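Local structure of putative deoxyribonuclease yjjV (Escherichia coli, 1ZZM) at residues Tyr60-His66 and Lys91-Glu97; Pro151-Val155 and Thr254-Val258. The protein is a TatD-type member of the metal-dependent hydrolases that binds two divalent metal cations per subunit and probably hydrolyses ester bonds. All blocks are in the same frame, centred on the assembly; numbering follows the deposited sequence.

In the fold
From the N terminus, the chain lays down strands 5-7 and 33-39 before strand 59-63, then makes helix 75-87 and returns along strand 92-93, so interaction 1 closes a beta-alpha-beta unit, with 24 residues between its segments. Interaction 2 opens only after that unit is shut. It spans 98 residues, from the start of strand 154-156 to the end of helix 241-256, so the two contacts follow in series and neither nest nor cross. They nevertheless meet in space: Phe256 packs on Val93 and Ala94, and Val258 lies against Tyr60 and Val93. Interaction 1 joins neighbouring barrel strands and reaches the zinc site, while interaction 2 ties the C-terminal helix to the barrel.

Interaction 1. Residues Tyr60-His66 and Lys91-Glu97; sequences YAALGLH and KVVAVGE. With ZN (zinc ion), chain C; ZN (zinc ion), chain B.
Tyr60 and Lys91 both set CG anti to the carbonyl carbon (chi1 -77° and -79°), and a bend at chi3 of the lysine carries its CE over the centre of the tyrosine ring, 3.8 Å from CZ. NZ adds a cation-pi contact on the same face while bonding to the carbonyls of Ala53, Gln57 and Leu59. This pair starts a parallel strand pairing of the TIM-barrel fold, in which strand 59-63 meets the chain returning from helix 75-87. Both backbone polar atoms of Ala61 bond to that chain: its N donates to Lys91 O at 2.9 Å, its O accepts from Val93 N at 2.7 Å, nearly in line with the C=O. Across the corner at Ala94 a weak bond, Leu63 N to Ala94 O, continues the pairing before Gly96 N donates to Leu63 O at 2.8 Å from well above that carbonyl plane. A CB on Gly96 would collide with Ala62 CB. At the metal end His66 and Glu97 lie side by side, planes 60° apart, His66 CD2 3.2 Å from Glu97 CD. Glu97 bridges two zinc ions: OE1 binds one at 2.0 Å, with His9, His11 and Asp207 in its site, and OE2 the other at 2.1 Å, with His133, His157 and a second water. His66 ND1 bonds to Gly68 N, while the water shared by both ions lies in its ring plane, 3.2 Å from NE2.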
loop_
_atom_site.group_PDB
_atom_site.type_symbol
_atom_site.label_atom_id
_atom_site.label_comp_id
_atom_site.label_asym_id
_atom_site.label_seq_id
_atom_site.Cartn_x
_atom_site.Cartn_y
_atom_site.Cartn_z
ATOM N N TYR A 60 -10.234 6.283 -0.615
ATOM C CA TYR A 60 -10.590 5.121 -1.399
ATOM C C TYR A 60 -10.214 3.960 -0.522
ATOM O O TYR A 60 -9.374 4.109 0.405
ATOM C CB TYR A 60 -9.793 5.120 -2.692
ATOM C CG TYR A 60 -10.348 6.098 -3.705
ATOM C CD1 TYR A 60 -11.138 5.646 -4.765
ATOM C CD2 TYR A 60 -10.123 7.475 -3.584
ATOM C CE1 TYR A 60 -11.703 6.529 -5.684
ATOM C CE2 TYR A 60 -10.684 8.375 -4.506
ATOM C CZ TYR A 60 -11.477 7.888 -5.552
ATOM O OH TYR A 60 -12.063 8.741 -6.465
ATOM N N ALA A 61 -10.769 2.800 -0.819
ATOM C CA ALA A 61 -10.503 1.652 0.048
ATOM C C ALA A 61 -10.029 0.380 -0.640
ATOM O O ALA A 61 -10.188 0.224 -1.852
ATOM C CB ALA A 61 -11.791 1.342 0.813
ATOM N N ALA A 62 -9.443 -0.514 0.172
ATOM C CA ALA A 62 -9.054 -1.851 -0.239
ATOM C C ALA A 62 -9.528 -2.714 0.955
ATOM O O ALA A 62 -9.485 -2.258 2.120
ATOM C CB ALA A 62 -7.545 -1.964 -0.426
ATOM N N LEU A 63 -10.026 -3.917 0.664
ATOM C CA LEU A 63 -10.500 -4.847 1.683
ATOM C C LEU A 63 -9.653 -6.101 1.555
ATOM O O LEU A 63 -9.360 -6.591 0.445
ATOM C CB LEU A 63 -11.971 -5.224 1.458
ATOM C CG LEU A 63 -12.968 -4.068 1.448
ATOM C CD1 LEU A 63 -14.376 -4.630 1.191
ATOM C CD2 LEU A 63 -12.890 -3.328 2.796
ATOM N N GLY A 64 -9.251 -6.626 2.706
ATOM C CA GLY A 64 -8.406 -7.785 2.702
ATOM C C GLY A 64 -8.010 -8.081 4.131
ATOM O O GLY A 64 -8.299 -7.294 5.063
ATOM N N LEU A 65 -7.282 -9.176 4.289
ATOM C CA LEU A 65 -6.865 -9.659 5.609
ATOM C C LEU A 65 -5.328 -9.654 5.711
ATOM O O LEU A 65 -4.669 -10.428 5.044
ATOM C CB LEU A 65 -7.430 -11.078 5.754
ATOM C CG LEU A 65 -8.936 -11.251 5.455
ATOM C CD1 LEU A 65 -9.305 -12.734 5.453
ATOM C CD2 LEU A 65 -9.787 -10.540 6.511
ATOM N N HIS A 66 -4.807 -8.767 6.571
ATOM C CA HIS A 66 -3.387 -8.515 6.817
ATOM C C HIS A 66 -2.685 -9.663 7.544
ATOM O O HIS A 66 -3.218 -10.213 8.511
ATOM C CB HIS A 66 -3.287 -7.191 7.612
ATOM C CG HIS A 66 -1.925 -6.558 7.601
ATOM N ND1 HIS A 66 -0.814 -7.164 8.146
ATOM C CD2 HIS A 66 -1.527 -5.316 7.221
ATOM C CE1 HIS A 66 0.211 -6.326 8.109
ATOM N NE2 HIS A 66 -0.197 -5.195 7.555
ATOM N N LYS A 91 -15.694 2.546 -4.523
ATOM C CA LYS A 91 -14.488 3.303 -4.243
ATOM C C LYS A 91 -13.529 2.289 -3.641
ATOM O O LYS A 91 -12.471 2.639 -3.124
ATOM C CB LYS A 91 -14.755 4.483 -3.313
ATOM C CG LYS A 91 -15.364 5.646 -4.116
ATOM C CD LYS A 91 -15.630 6.859 -3.267
ATOM C CE LYS A 91 -14.372 7.687 -3.107
ATOM N NZ LYS A 91 -14.572 8.543 -1.893
ATOM N N VAL A 92 -13.918 1.016 -3.716
ATOM C CA VAL A 92 -13.027 -0.056 -3.263
ATOM C C VAL A 92 -12.211 -0.308 -4.521
ATOM O O VAL A 92 -12.761 -0.672 -5.571
ATOM C CB VAL A 92 -13.797 -1.326 -2.861
ATOM C CG1 VAL A 92 -12.908 -2.544 -2.976
ATOM C CG2 VAL A 92 -14.273 -1.190 -1.429
ATOM N N VAL A 93 -10.905 -0.139 -4.432
ATOM C CA VAL A 93 -10.107 -0.273 -5.631
ATOM C C VAL A 93 -9.133 -1.414 -5.681
ATOM O O VAL A 93 -8.430 -1.562 -6.689
ATOM C CB VAL A 93 -9.293 1.014 -5.898
ATOM C CG1 VAL A 93 -10.236 2.178 -6.076
ATOM C CG2 VAL A 93 -8.321 1.289 -4.744
ATOM N N ALA A 94 -9.070 -2.215 -4.617
ATOM C CA ALA A 94 -8.109 -3.302 -4.582
ATOM C C ALA A 94 -8.470 -4.264 -3.462
ATOM O O ALA A 94 -9.242 -3.912 -2.567
ATOM C CB ALA A 94 -6.682 -2.739 -4.302
ATOM N N VAL A 95 -7.888 -5.455 -3.536
ATOM C CA VAL A 95 -8.030 -6.474 -2.512
ATOM C C VAL A 95 -6.777 -6.126 -1.759
ATOM O O VAL A 95 -5.624 -6.288 -2.203
ATOM C CB VAL A 95 -7.972 -7.874 -3.056
ATOM C CG1 VAL A 95 -7.839 -8.893 -1.902
ATOM C CG2 VAL A 95 -9.244 -8.133 -3.846
ATOM N N GLY A 96 -7.015 -5.593 -0.596
ATOM C CA GLY A 96 -5.888 -5.141 0.101
ATOM C C GLY A 96 -6.004 -4.804 1.534
ATOM O O GLY A 96 -7.052 -4.573 2.155
ATOM N N GLU A 97 -4.752 -5.126 1.797
ATOM C CA GLU A 97 -3.615 -5.322 2.624
ATOM C C GLU A 97 -3.601 -6.782 2.938
ATOM O O GLU A 97 -4.206 -7.260 3.887
ATOM C CB GLU A 97 -3.244 -4.443 3.796
ATOM C CG GLU A 97 -1.699 -4.682 3.768
ATOM C CD GLU A 97 -0.808 -3.724 4.542
ATOM O OE1 GLU A 97 -1.286 -2.801 5.232
ATOM O OE2 GLU A 97 0.420 -3.920 4.437
HETATM ZN ZN ZN C . 2.236 -3.349 5.378
HETATM ZN ZN ZN B . -0.180 -1.216 5.761
HETATM O O HOH W 1 1.103 -2.403 6.783
HETATM O O HOH W 2 4.072 -2.430 6.669
#

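Interaction 2. Residues Pro151-Val155 and Thr254-Val258; sequences PRTGV and TLFNV
Leu255 reaches across from the last turn of helix 241-256 and spreads its two methyls over the backbone of Arg152-Gly154, where strand 154-156 begins. With CG anti to the backbone N (chi1 -176°), the side chain brings CD2 to 3.6 Å from Gly154 C and CD1 to the same distance from Arg152 O. CD2 also touches Val155 CB at 3.9 Å and lies over one face of the Phe256 ring, offset toward its rim. On the buried side, Val155 CG1 meets the edge of that ring, 4.0 Å from CZ; Ile131 of the neighbouring strand 130-135 and Leu203 of strand 202-204 pack around the same pair. The outer side is looser and polar. There a water donates to Arg152 O and Leu255 O, each at 2.8 Å, and no direct hydrogen bond crosses. Arg152 turns its guanidinium to a salt bridge with Asp127, and Thr153 OG1 bonds to Gly173 O. Replacing Leu255 by alanine removes both methyls, which would probably open a gap between Gly154 and the Phe256 ring face and uncover Val155 CB. Gly154 meets the leucine through its backbone; its angles would jam a CB against the preceding carbonyl, on the side away from the leucine. Here the C-terminal helix packs at the N-terminal ends of the TIM-barrel strands, opposite the C-terminal ends where the metals sit.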
loop_
_atom_site.group_PDB
_atom_site.type_symbol
_atom_site.label_atom_id
_atom_site.label_comp_id
_atom_site.label_asym_id
_atom_site.label_seq_id
_atom_site.Cartn_x
_atom_site.Cartn_y
_atom_site.Cartn_z
ATOM N N PRO A 151 -4.132 -10.728 -13.543
ATOM C CA PRO A 151 -4.164 -9.777 -14.659
ATOM C C PRO A 151 -3.953 -8.316 -14.226
ATOM O O PRO A 151 -3.311 -7.536 -14.933
ATOM C CB PRO A 151 -5.566 -9.971 -15.232
ATOM C CG PRO A 151 -5.838 -11.380 -14.974
ATOM C CD PRO A 151 -5.332 -11.586 -13.562
ATOM N N ARG A 152 -4.489 -7.943 -13.066
ATOM C CA ARG A 152 -4.360 -6.549 -12.621
ATOM C C ARG A 152 -3.191 -6.259 -11.720
ATOM O O ARG A 152 -3.027 -5.117 -11.279
ATOM C CB ARG A 152 -5.627 -6.129 -11.891
ATOM C CG ARG A 152 -6.865 -6.317 -12.713
ATOM C CD ARG A 152 -6.908 -5.304 -13.849
ATOM N NE ARG A 152 -8.196 -5.419 -14.518
ATOM C CZ ARG A 152 -8.657 -4.576 -15.435
ATOM N NH1 ARG A 152 -7.933 -3.522 -15.817
ATOM N NH2 ARG A 152 -9.852 -4.798 -15.971
ATOM N N THR A 153 -2.379 -7.282 -11.484
ATOM C CA THR A 153 -1.248 -7.233 -10.581
ATOM C C THR A 153 -1.508 -6.409 -9.317
ATOM O O THR A 153 -2.472 -6.698 -8.614
ATOM C CB THR A 153 0.086 -6.802 -11.298
ATOM O OG1 THR A 153 -0.013 -5.455 -11.786
ATOM C CG2 THR A 153 0.360 -7.795 -12.469
ATOM N N GLY A 154 -0.640 -5.445 -9.016
ATOM C CA GLY A 154 -0.784 -4.683 -7.788
ATOM C C GLY A 154 0.496 -3.947 -7.418
ATOM O O GLY A 154 1.323 -3.638 -8.284
ATOM N N VAL A 155 0.649 -3.651 -6.130
ATOM C CA VAL A 155 1.813 -2.927 -5.621
ATOM C C VAL A 155 2.384 -3.669 -4.407
ATOM O O VAL A 155 1.627 -4.190 -3.581
ATOM C CB VAL A 155 1.433 -1.457 -5.155
ATOM C CG1 VAL A 155 0.223 -1.481 -4.193
ATOM C CG2 VAL A 155 2.631 -0.794 -4.459
ATOM N N THR A 254 -3.124 4.239 -13.331
ATOM C CA THR A 254 -3.046 3.038 -14.156
ATOM C C THR A 254 -3.285 1.756 -13.362
ATOM O O THR A 254 -3.931 0.823 -13.839
ATOM C CB THR A 254 -1.690 2.961 -14.875
ATOM O OG1 THR A 254 -1.535 4.122 -15.705
ATOM C CG2 THR A 254 -1.631 1.724 -15.744
ATOM N N LEU A 255 -2.803 1.733 -12.127
ATOM C CA LEU A 255 -2.972 0.558 -11.304
ATOM C C LEU A 255 -4.347 0.443 -10.647
ATOM O O LEU A 255 -4.955 -0.617 -10.706
ATOM C CB LEU A 255 -1.891 0.536 -10.211
ATOM C CG LEU A 255 -1.932 -0.747 -9.346
ATOM C CD1 LEU A 255 -1.628 -1.937 -10.252
ATOM C CD2 LEU A 255 -0.895 -0.677 -8.193
ATOM N N PHE A 256 -4.825 1.537 -10.047
ATOM C CA PHE A 256 -6.091 1.577 -9.284
ATOM C C PHE A 256 -7.288 2.286 -9.902
ATOM O O PHE A 256 -8.441 2.062 -9.484
ATOM C CB PHE A 256 -5.877 2.283 -7.945
ATOM C CG PHE A 256 -4.836 1.671 -7.089
ATOM C CD1 PHE A 256 -5.059 0.437 -6.478
ATOM C CD2 PHE A 256 -3.633 2.352 -6.838
ATOM C CE1 PHE A 256 -4.117 -0.101 -5.635
ATOM C CE2 PHE A 256 -2.690 1.817 -5.996
ATOM C CZ PHE A 256 -2.926 0.584 -5.387
ATOM N N ASN A 257 -7.012 3.175 -10.849
ATOM C CA ASN A 257 -8.041 4.001 -11.488
ATOM C C ASN A 257 -8.490 5.092 -10.490
ATOM O O ASN A 257 -9.679 5.405 -10.365
ATOM C CB ASN A 257 -9.236 3.156 -11.952
ATOM C CG ASN A 257 -9.964 3.784 -13.149
ATOM O OD1 ASN A 257 -9.335 4.335 -14.054
ATOM N ND2 ASN A 257 -11.281 3.676 -13.168
ATOM N N VAL A 258 -7.516 5.652 -9.765
ATOM C CA VAL A 258 -7.754 6.726 -8.789
ATOM C C VAL A 258 -7.099 7.995 -9.360
ATOM O O VAL A 258 -5.868 8.089 -9.402
ATOM C CB VAL A 258 -7.108 6.388 -7.414
ATOM C CG1 VAL A 258 -7.144 7.602 -6.494
ATOM C CG2 VAL A 258 -7.847 5.221 -6.772
HETATM O O HOH W 3 -4.366 -2.842 -12.339
#